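Local coordinates for salicylate 5-hydroxylase, large oxygenase component (Ralstonia sp., PDB 7C8Z), which uses a mononuclear iron and a [2Fe-2S] cluster to hydroxylate salicylate at carbon 5, giving gentisate, as the oxygenase component of a multicomponent system, at residues A[42-47]-A[406-411]; A[67-72]-A[86-91]; A[73-78]-A[214-219]. All coordinates share one frame; numbering follows the deposited sequence.

Contact 1: A[42-47]-A[406-411]; sequences SRVPFW and HRTVIE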
loop_
_atom_site.group_PDB
_atom_site.type_symbol
_atom_site.label_atom_id
_atom_site.label_comp_id
_atom_site.label_asym_id
_atom_site.label_seq_id
_atom_site.Cartn_x
_atom_site.Cartn_y
_atom_site.Cartn_z
ATOM N N SER A 42 -22.928 25.629 -15.779
ATOM C CA SER A 42 -22.465 25.032 -17.027
ATOM C C SER A 42 -20.957 24.858 -17.076
ATOM O O SER A 42 -20.436 24.340 -18.070
ATOM C CB SER A 42 -22.931 25.858 -18.221
ATOM O OG SER A 42 -24.343 25.922 -18.254
ATOM N N ARG A 43 -20.245 25.272 -16.033
ATOM C CA ARG A 43 -18.804 25.069 -15.938
ATOM C C ARG A 43 -18.494 24.714 -14.492
ATOM O O ARG A 43 -18.634 25.559 -13.602
ATOM C CB ARG A 43 -18.026 26.312 -16.381
ATOM C CG ARG A 43 -18.450 26.886 -17.730
ATOM C CD ARG A 43 -17.266 27.089 -18.664
ATOM N NE ARG A 43 -17.679 27.238 -20.057
ATOM C CZ ARG A 43 -17.015 27.949 -20.966
ATOM N NH1 ARG A 43 -15.901 28.587 -20.628
ATOM N NH2 ARG A 43 -17.463 28.024 -22.214
ATOM N N VAL A 44 -18.088 23.470 -14.256
ATOM C CA VAL A 44 -17.733 23.002 -12.919
ATOM C C VAL A 44 -16.224 23.150 -12.758
ATOM O O VAL A 44 -15.472 22.544 -13.535
ATOM C CB VAL A 44 -18.162 21.547 -12.694
ATOM C CG1 VAL A 44 -17.828 21.115 -11.283
ATOM C CG2 VAL A 44 -19.643 21.386 -12.957
ATOM N N PRO A 45 -15.747 23.908 -11.775
ATOM C CA PRO A 45 -14.301 24.022 -11.574
ATOM C C PRO A 45 -13.707 22.704 -11.109
ATOM O O PRO A 45 -14.358 21.904 -10.433
ATOM C CB PRO A 45 -14.177 25.098 -10.490
ATOM C CG PRO A 45 -15.473 25.038 -9.759
ATOM C CD PRO A 45 -16.506 24.705 -10.796
ATOM N N PHE A 46 -12.443 22.489 -11.478
ATOM C CA PHE A 46 -11.784 21.235 -11.127
ATOM C C PHE A 46 -11.700 21.048 -9.618
ATOM O O PHE A 46 -11.803 19.916 -9.131
ATOM C CB PHE A 46 -10.385 21.183 -11.745
ATOM C CG PHE A 46 -10.374 20.863 -13.215
ATOM C CD1 PHE A 46 -11.554 20.795 -13.939
ATOM C CD2 PHE A 46 -9.178 20.632 -13.873
ATOM C CE1 PHE A 46 -11.538 20.504 -15.292
ATOM C CE2 PHE A 46 -9.158 20.342 -15.221
ATOM C CZ PHE A 46 -10.341 20.279 -15.932
ATOM N N TRP A 47 -11.546 22.137 -8.859
ATOM C CA TRP A 47 -11.405 22.002 -7.414
ATOM C C TRP A 47 -12.685 21.533 -6.730
ATOM O O TRP A 47 -12.643 21.225 -5.534
ATOM C CB TRP A 47 -10.916 23.312 -6.785
ATOM C CG TRP A 47 -11.651 24.545 -7.196
ATOM C CD1 TRP A 47 -11.276 25.439 -8.155
ATOM C CD2 TRP A 47 -12.873 25.044 -6.638
ATOM N NE1 TRP A 47 -12.194 26.458 -8.239
ATOM C CE2 TRP A 47 -13.185 26.239 -7.318
ATOM C CE3 TRP A 47 -13.737 24.592 -5.635
ATOM C CZ2 TRP A 47 -14.324 26.989 -7.028
ATOM C CZ3 TRP A 47 -14.866 25.336 -5.350
ATOM C CH2 TRP A 47 -15.150 26.524 -6.043
ATOM N N HIS A 406 -8.706 24.794 -13.062
ATOM C CA HIS A 406 -9.421 24.787 -14.328
ATOM C C HIS A 406 -10.879 24.412 -14.072
ATOM O O HIS A 406 -11.324 24.269 -12.929
ATOM C CB HIS A 406 -8.742 23.838 -15.310
ATOM C CG HIS A 406 -8.900 24.232 -16.745
ATOM N ND1 HIS A 406 -8.931 25.546 -17.157
ATOM C CD2 HIS A 406 -9.035 23.484 -17.865
ATOM C CE1 HIS A 406 -9.076 25.591 -18.470
ATOM N NE2 HIS A 406 -9.140 24.352 -18.924
ATOM N N ARG A 407 -11.640 24.232 -15.147
ATOM C CA ARG A 407 -13.067 23.981 -15.048
ATOM C C ARG A 407 -13.493 23.085 -16.198
ATOM O O ARG A 407 -12.898 23.108 -17.280
ATOM C CB ARG A 407 -13.874 25.290 -15.060
ATOM C CG ARG A 407 -14.069 25.916 -16.442
ATOM C CD ARG A 407 -12.774 26.517 -16.978
ATOM N NE ARG A 407 -12.918 27.056 -18.329
ATOM C CZ ARG A 407 -12.987 26.317 -19.432
ATOM N NH1 ARG A 407 -12.934 24.992 -19.359
ATOM N NH2 ARG A 407 -13.113 26.904 -20.614
ATOM N N THR A 408 -14.536 22.301 -15.959
ATOM C CA THR A 408 -15.124 21.524 -17.035
ATOM C C THR A 408 -16.109 22.392 -17.811
ATOM O O THR A 408 -16.437 23.515 -17.419
ATOM C CB THR A 408 -15.825 20.277 -16.494
ATOM O OG1 THR A 408 -17.004 20.662 -15.778
ATOM C CG2 THR A 408 -14.904 19.497 -15.560
ATOM N N VAL A 409 -16.580 21.862 -18.934
ATOM C CA VAL A 409 -17.543 22.549 -19.782
ATOM C C VAL A 409 -18.688 21.574 -20.006
ATOM O O VAL A 409 -18.569 20.640 -20.807
ATOM C CB VAL A 409 -16.940 23.003 -21.118
ATOM C CG1 VAL A 409 -17.949 23.849 -21.891
ATOM C CG2 VAL A 409 -15.643 23.770 -20.895
ATOM N N ILE A 410 -19.785 21.764 -19.279
ATOM C CA ILE A 410 -20.964 20.949 -19.519
ATOM C C ILE A 410 -22.019 21.857 -20.128
ATOM O O ILE A 410 -22.959 22.294 -19.453
ATOM C CB ILE A 410 -21.453 20.279 -18.221
ATOM C CG1 ILE A 410 -21.345 21.246 -17.040
ATOM C CG2 ILE A 410 -20.633 19.040 -17.921
ATOM C CD1 ILE A 410 -22.046 20.760 -15.792
ATOM N N GLU A 411 -21.882 22.117 -21.424
ATOM C CA GLU A 411 -22.736 23.058 -22.134
ATOM C C GLU A 411 -23.548 22.378 -23.221
ATOM O O GLU A 411 -24.207 23.060 -24.012
ATOM C CB GLU A 411 -21.904 24.197 -22.729
ATOM C CG GLU A 411 -21.422 25.201 -21.697
ATOM C CD GLU A 411 -20.578 26.296 -22.307
ATOM O OE1 GLU A 411 -20.578 26.420 -23.550
ATOM O OE2 GLU A 411 -19.917 27.031 -21.543
#

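Contact 2: A[67-72]-A[86-91]; sequences HWCYVG and TVIGER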
loop_
_atom_site.group_PDB
_atom_site.type_symbol
_atom_site.label_atom_id
_atom_site.label_comp_id
_atom_site.label_asym_id
_atom_site.label_seq_id
_atom_site.Cartn_x
_atom_site.Cartn_y
_atom_site.Cartn_z
ATOM N N HIS A 67 -31.351 14.029 3.542
ATOM C CA HIS A 67 -31.329 13.099 2.424
ATOM C C HIS A 67 -31.549 11.683 2.920
ATOM O O HIS A 67 -31.045 11.302 3.977
ATOM C CB HIS A 67 -30.002 13.173 1.661
ATOM C CG HIS A 67 -29.806 14.457 0.924
ATOM N ND1 HIS A 67 -29.207 15.558 1.497
ATOM C CD2 HIS A 67 -30.145 14.824 -0.334
ATOM C CE1 HIS A 67 -29.180 16.546 0.621
ATOM N NE2 HIS A 67 -29.741 16.126 -0.499
ATOM N N TRP A 68 -32.297 10.910 2.138
ATOM C CA TRP A 68 -32.381 9.472 2.326
ATOM C C TRP A 68 -31.246 8.835 1.543
ATOM O O TRP A 68 -31.062 9.131 0.358
ATOM C CB TRP A 68 -33.721 8.919 1.843
ATOM C CG TRP A 68 -34.910 9.399 2.599
ATOM C CD1 TRP A 68 -35.758 10.397 2.232
ATOM C CD2 TRP A 68 -35.407 8.886 3.841
ATOM N NE1 TRP A 68 -36.749 10.545 3.172
ATOM C CE2 TRP A 68 -36.555 9.628 4.170
ATOM C CE3 TRP A 68 -34.988 7.872 4.708
ATOM C CZ2 TRP A 68 -37.292 9.390 5.326
ATOM C CZ3 TRP A 68 -35.720 7.636 5.855
ATOM C CH2 TRP A 68 -36.859 8.394 6.156
ATOM N N CYS A 69 -30.494 7.964 2.197
ATOM C CA CYS A 69 -29.394 7.270 1.553
ATOM C C CYS A 69 -29.678 5.777 1.574
ATOM O O CYS A 69 -30.269 5.256 2.527
ATOM C CB CYS A 69 -28.063 7.571 2.242
ATOM S SG CYS A 69 -27.568 9.306 2.120
ATOM N N TYR A 70 -29.279 5.103 0.504
ATOM C CA TYR A 70 -29.596 3.695 0.318
ATOM C C TYR A 70 -28.851 2.841 1.337
ATOM O O TYR A 70 -27.666 3.061 1.608
ATOM C CB TYR A 70 -29.223 3.276 -1.106
ATOM C CG TYR A 70 -29.394 1.812 -1.429
ATOM C CD1 TYR A 70 -30.620 1.315 -1.850
ATOM C CD2 TYR A 70 -28.323 0.930 -1.347
ATOM C CE1 TYR A 70 -30.777 -0.018 -2.161
ATOM C CE2 TYR A 70 -28.475 -0.407 -1.653
ATOM C CZ TYR A 70 -29.705 -0.874 -2.063
ATOM O OH TYR A 70 -29.878 -2.201 -2.377
ATOM N N VAL A 71 -29.560 1.882 1.930
ATOM C CA VAL A 71 -28.929 0.918 2.820
ATOM C C VAL A 71 -29.180 -0.531 2.417
ATOM O O VAL A 71 -28.453 -1.419 2.896
ATOM C CB VAL A 71 -29.346 1.138 4.291
ATOM C CG1 VAL A 71 -28.913 2.518 4.770
ATOM C CG2 VAL A 71 -30.836 0.944 4.469
ATOM N N GLY A 72 -30.150 -0.836 1.562
ATOM C CA GLY A 72 -30.155 -2.190 1.027
ATOM C C GLY A 72 -31.514 -2.611 0.490
ATOM O O GLY A 72 -32.329 -1.784 0.101
ATOM N N THR A 86 -23.665 -2.007 6.454
ATOM C CA THR A 86 -23.456 -1.173 5.276
ATOM C C THR A 86 -22.957 0.187 5.754
ATOM O O THR A 86 -22.550 0.339 6.911
ATOM C CB THR A 86 -24.748 -1.087 4.442
ATOM O OG1 THR A 86 -24.492 -0.392 3.213
ATOM C CG2 THR A 86 -25.840 -0.362 5.216
ATOM N N VAL A 87 -22.999 1.188 4.874
ATOM C CA VAL A 87 -22.423 2.490 5.177
ATOM C C VAL A 87 -23.312 3.599 4.628
ATOM O O VAL A 87 -24.065 3.406 3.668
ATOM C CB VAL A 87 -20.987 2.612 4.618
ATOM C CG1 VAL A 87 -21.020 2.984 3.146
ATOM C CG2 VAL A 87 -20.186 3.627 5.418
ATOM N N ILE A 88 -23.232 4.764 5.269
ATOM C CA ILE A 88 -23.845 5.993 4.780
ATOM C C ILE A 88 -22.785 7.081 4.845
ATOM O O ILE A 88 -22.314 7.429 5.936
ATOM C CB ILE A 88 -25.090 6.394 5.587
ATOM C CG1 ILE A 88 -26.225 5.399 5.337
ATOM C CG2 ILE A 88 -25.523 7.804 5.208
ATOM C CD1 ILE A 88 -27.486 5.701 6.111
ATOM N N GLY A 89 -22.406 7.611 3.687
ATOM C CA GLY A 89 -21.249 8.475 3.618
ATOM C C GLY A 89 -20.015 7.694 4.007
ATOM O O GLY A 89 -19.573 6.812 3.266
ATOM N N GLU A 90 -19.457 7.989 5.179
ATOM C CA GLU A 90 -18.350 7.213 5.721
ATOM C C GLU A 90 -18.679 6.649 7.094
ATOM O O GLU A 90 -17.774 6.267 7.839
ATOM C CB GLU A 90 -17.085 8.064 5.786
ATOM C CG GLU A 90 -16.613 8.523 4.423
ATOM C CD GLU A 90 -15.200 9.045 4.453
ATOM O OE1 GLU A 90 -14.586 9.018 5.539
ATOM O OE2 GLU A 90 -14.697 9.466 3.391
ATOM N N ARG A 91 -19.959 6.564 7.434
ATOM C CA ARG A 91 -20.395 6.113 8.748
ATOM C C ARG A 91 -21.016 4.730 8.616
ATOM O O ARG A 91 -22.014 4.558 7.906
ATOM C CB ARG A 91 -21.380 7.107 9.363
ATOM C CG ARG A 91 -20.710 8.392 9.797
ATOM C CD ARG A 91 -21.710 9.477 10.109
ATOM N NE ARG A 91 -22.338 9.308 11.411
ATOM C CZ ARG A 91 -23.230 10.155 11.909
ATOM N NH1 ARG A 91 -23.591 11.222 11.205
ATOM N NH2 ARG A 91 -23.762 9.939 13.102
#

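Contact 3: A[73-78]-A[214-219]; sequences LEAEIP and GRKLKI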
loop_
_atom_site.group_PDB
_atom_site.type_symbol
_atom_site.label_atom_id
_atom_site.label_comp_id
_atom_site.label_asym_id
_atom_site.label_seq_id
_atom_site.Cartn_x
_atom_site.Cartn_y
_atom_site.Cartn_z
ATOM N N LEU A 73 -31.699 -3.929 0.444
ATOM C CA LEU A 73 -32.941 -4.548 0.015
ATOM C C LEU A 73 -33.530 -5.374 1.150
ATOM O O LEU A 73 -32.797 -5.970 1.948
ATOM C CB LEU A 73 -32.715 -5.443 -1.204
ATOM C CG LEU A 73 -32.157 -4.729 -2.433
ATOM C CD1 LEU A 73 -32.184 -5.654 -3.642
ATOM C CD2 LEU A 73 -32.957 -3.466 -2.690
ATOM N N GLU A 74 -34.865 -5.433 1.200
ATOM C CA GLU A 74 -35.524 -6.223 2.235
ATOM C C GLU A 74 -35.162 -7.699 2.124
ATOM O O GLU A 74 -35.037 -8.385 3.144
ATOM C CB GLU A 74 -37.039 -6.043 2.159
ATOM C CG GLU A 74 -37.500 -4.624 2.418
ATOM C CD GLU A 74 -38.903 -4.558 2.995
ATOM O OE1 GLU A 74 -39.263 -5.446 3.798
ATOM O OE2 GLU A 74 -39.646 -3.613 2.644
ATOM N N ALA A 75 -34.988 -8.198 0.898
ATOM C CA ALA A 75 -34.647 -9.601 0.695
ATOM C C ALA A 75 -33.306 -9.976 1.312
ATOM O O ALA A 75 -33.067 -11.161 1.565
ATOM C CB ALA A 75 -34.638 -9.930 -0.797
ATOM N N GLU A 76 -32.421 -9.005 1.554
ATOM C CA GLU A 76 -31.165 -9.323 2.224
ATOM C C GLU A 76 -31.368 -9.673 3.692
ATOM O O GLU A 76 -30.466 -10.247 4.308
ATOM C CB GLU A 76 -30.177 -8.158 2.117
ATOM C CG GLU A 76 -30.184 -7.436 0.783
ATOM C CD GLU A 76 -29.003 -6.500 0.619
ATOM O OE1 GLU A 76 -27.887 -6.975 0.342
ATOM O OE2 GLU A 76 -29.189 -5.281 0.789
ATOM N N ILE A 77 -32.526 -9.356 4.265
ATOM C CA ILE A 77 -32.767 -9.622 5.681
ATOM C C ILE A 77 -34.185 -10.152 5.871
ATOM O O ILE A 77 -35.031 -9.468 6.466
ATOM C CB ILE A 77 -32.511 -8.363 6.526
ATOM C CG1 ILE A 77 -33.104 -7.122 5.855
ATOM C CG2 ILE A 77 -31.020 -8.159 6.734
ATOM C CD1 ILE A 77 -33.425 -6.008 6.829
ATOM N N PRO A 78 -34.487 -11.366 5.397
ATOM C CA PRO A 78 -35.890 -11.817 5.410
ATOM C C PRO A 78 -36.416 -12.156 6.792
ATOM O O PRO A 78 -37.590 -11.890 7.079
ATOM C CB PRO A 78 -35.861 -13.052 4.502
ATOM C CG PRO A 78 -34.468 -13.567 4.620
ATOM C CD PRO A 78 -33.593 -12.354 4.768
ATOM N N GLY A 214 -43.469 -4.052 -6.030
ATOM C CA GLY A 214 -44.156 -4.794 -5.002
ATOM C C GLY A 214 -43.874 -6.280 -4.996
ATOM O O GLY A 214 -44.166 -6.944 -3.995
ATOM N N ARG A 215 -43.339 -6.825 -6.085
ATOM C CA ARG A 215 -42.914 -8.216 -6.072
ATOM C C ARG A 215 -41.801 -8.402 -5.045
ATOM O O ARG A 215 -41.038 -7.479 -4.755
ATOM C CB ARG A 215 -42.408 -8.632 -7.453
ATOM C CG ARG A 215 -43.450 -8.668 -8.550
ATOM C CD ARG A 215 -42.782 -8.856 -9.906
ATOM N NE ARG A 215 -42.183 -7.615 -10.385
ATOM C CZ ARG A 215 -41.461 -7.499 -11.497
ATOM N NH1 ARG A 215 -41.232 -8.562 -12.259
ATOM N NH2 ARG A 215 -40.968 -6.313 -11.848
ATOM N N LYS A 216 -41.712 -9.604 -4.485
ATOM C CA LYS A 216 -40.597 -9.921 -3.606
ATOM C C LYS A 216 -39.385 -10.301 -4.446
ATOM O O LYS A 216 -39.497 -11.047 -5.422
ATOM C CB LYS A 216 -40.960 -11.046 -2.634
ATOM C CG LYS A 216 -40.967 -10.610 -1.161
ATOM C CD LYS A 216 -39.577 -10.741 -0.514
ATOM C CE LYS A 216 -39.502 -10.043 0.850
ATOM N NZ LYS A 216 -38.302 -10.445 1.648
ATOM N N LEU A 217 -38.227 -9.771 -4.073
ATOM C CA LEU A 217 -37.010 -9.930 -4.854
ATOM C C LEU A 217 -36.188 -11.102 -4.331
ATOM O O LEU A 217 -36.287 -11.478 -3.160
ATOM C CB LEU A 217 -36.169 -8.652 -4.811
ATOM C CG LEU A 217 -36.960 -7.343 -4.771
ATOM C CD1 LEU A 217 -36.037 -6.159 -4.535
ATOM C CD2 LEU A 217 -37.751 -7.154 -6.055
ATOM N N LYS A 218 -35.404 -11.701 -5.228
ATOM C CA LYS A 218 -34.432 -12.732 -4.876
ATOM C C LYS A 218 -33.051 -12.203 -5.238
ATOM O O LYS A 218 -32.817 -11.803 -6.383
ATOM C CB LYS A 218 -34.724 -14.059 -5.585
ATOM C CG LYS A 218 -34.973 -13.954 -7.081
ATOM C CD LYS A 218 -35.410 -15.292 -7.666
ATOM C CE LYS A 218 -34.238 -16.251 -7.800
ATOM N NZ LYS A 218 -34.577 -17.436 -8.638
ATOM N N ILE A 219 -32.145 -12.192 -4.262
ATOM C CA ILE A 219 -30.799 -11.664 -4.469
ATOM C C ILE A 219 -29.993 -12.615 -5.343
ATOM O O ILE A 219 -29.809 -13.791 -5.004
ATOM C CB ILE A 219 -30.097 -11.416 -3.130
ATOM C CG1 ILE A 219 -30.968 -10.537 -2.238
ATOM C CG2 ILE A 219 -28.743 -10.768 -3.353
ATOM C CD1 ILE A 219 -31.309 -9.208 -2.855
#

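Contact 1: A[42-47]-A[406-411]
R43, F46 and H406 bury the most surface where 42-47 runs antiparallel to 406-411, their end-to-end directions being 156° apart. R43 reaches E411 side-on: NE and NH2 both donate to the single oxygen OE2, each from 2.7 Å. E411 lies near the guanidinium plane, yet both donors come from one face of the carboxylate, so the two flat groups are tilted and not flush. The R43 chain gets there by a bend at chi2 (-128°). V409 CG2 lies over one guanidinium face, while R43 NH1 sits 3.3 Å from R407 NH2, a donor-to-donor approach.

At the other end, F46 takes H406 CB over its ring face, 3.7 Å from the centroid. The edge of the H406 ring also turns toward this ring, a T-shaped pair with planes at 85°. T408 CG2 meets the F46 rim at CE1. The backbones are bonded along their length, through F46 N to H406 O (2.6 Å), T408 N to V44 O (2.6 Å) and I410 N to S42 O (2.9 Å), with one bridge at P45 and R407.

A second copy of the protein packs against this contact: its H171 on R43 and V409, its P163 on E411, and its G114, next in sequence to R113 of the cluster pocket, on F46. That is consistent with the family's pattern of a Rieske domain facing the catalytic domain of the next subunit. Because E411 lies in a buried setting at this interface, the paired donation from R43 would be expected to stabilise its carboxylate charge.

Contact 2: A[67-72]-A[86-91]
C69 and V71 face I88 and T86 inside the Rieske domain, whose antiparallel sheet includes both strands but does not place them side by side. Strand 69-72 bonds to strand 184-188, and strand 86-88 to strand 91-97. Their axes run 174° apart in direction and approach to 7.1 Å, wider than hydrogen-bonded neighbours. Side chains fill the gap, which is consistent with a sheet curled so that these two strands face each other across its interior.

The apolar contacts centre on I88. Its CG2 branch, anti to the backbone N, meets C69 CB at 3.9 Å and lies close to the sulfur as well. The other branch sits beside that N (chi1 -69°) and extends to bring CD1 within 3.7 Å of V71 CG1, so the fork of I88 touches both residues. Two residues earlier in the chain, T86 CG2 packs on V71 CB at 3.9 Å. L176 and F189 of the same chain also pack on I88.

Backbone bonds go to neighbouring strands, and in 86-91 they also close a turn. C69 pairs with A187, whereas V71 and G72 both face V185, a classic beta bulge. On the second segment a type II' turn joins strands 82-88 and 91-97: I88 N donates to R91 O and R91 N to I88 O, with G89 at positive phi (63°).

Polar groups play a lesser part across the gap. Y70 points away from strand 86-88, and its OH is hydrogen-bonded to T341 OG1. The nearest backbone atom to the T86 methyl is a carbonyl oxygen: CG2 of T86 lies 3.7 Å from V71 O.

Contact 3: A[73-78]-A[214-219]
The turn that follows strand 69-73 of the Rieske domain, with a 3-10 segment at 74-76, rests here on the start of strand 217-227, an outermost strand of the catalytic-domain sheet within this chain. L73 enters from the Rieske side and serves two partners with one methyl: CD1 lies 3.7 Å from I219 CD1 and 4.0 Å from L217 CD1. The L73 and L217 side chains cross at about a right angle, while I219 meets L73 at a slant. F359 of the adjoining strand 352-361 packs on both leucines. A75 adds its CB, which lies 4.0 Å from I219 CD1 and comes to 3.3 Å from L217 O.

The turn is braced within itself. E76 OE2 accepts from L73 N at 2.9 Å, 20° out of the carboxylate plane, and the same oxygen forms a salt bridge with K84. The backbone bond from E76 N to L73 O closes the same four residues.

At the border K216, bent at chi2 (-88°), brings NZ to 3.9 Å from A75 CA. This NZ stays 5.5 Å from E74 OE1, which is instead salt-bridged to R97. Between these segments the domains therefore meet mainly through aliphatic groups, and the two glutamates find salt-bridge partners on their own side, in K84 and R97; any pull between K216 and E74 is probably long-range and weak.

Contact 2 lies nearest the centre of the chain, its own centre about 6 Å away; contact 3, about 17 Å out, is partly exposed, and contact 1, about 25 Å out, is buried with help from a second subunit. Contacts 2 and 3 share strand 69-73: its earlier part packs within the Rieske domain, and L73 with the turn beyond meets the catalytic domain. Both rely mainly on aliphatic packing between the segments. Contact 1 instead combines backbone hydrogen bonds, a salt bridge and a T-shaped aromatic pair, and connects two loops. It lies on the opposite side of the chain's centre from contact 3, about 40 Å away between centres.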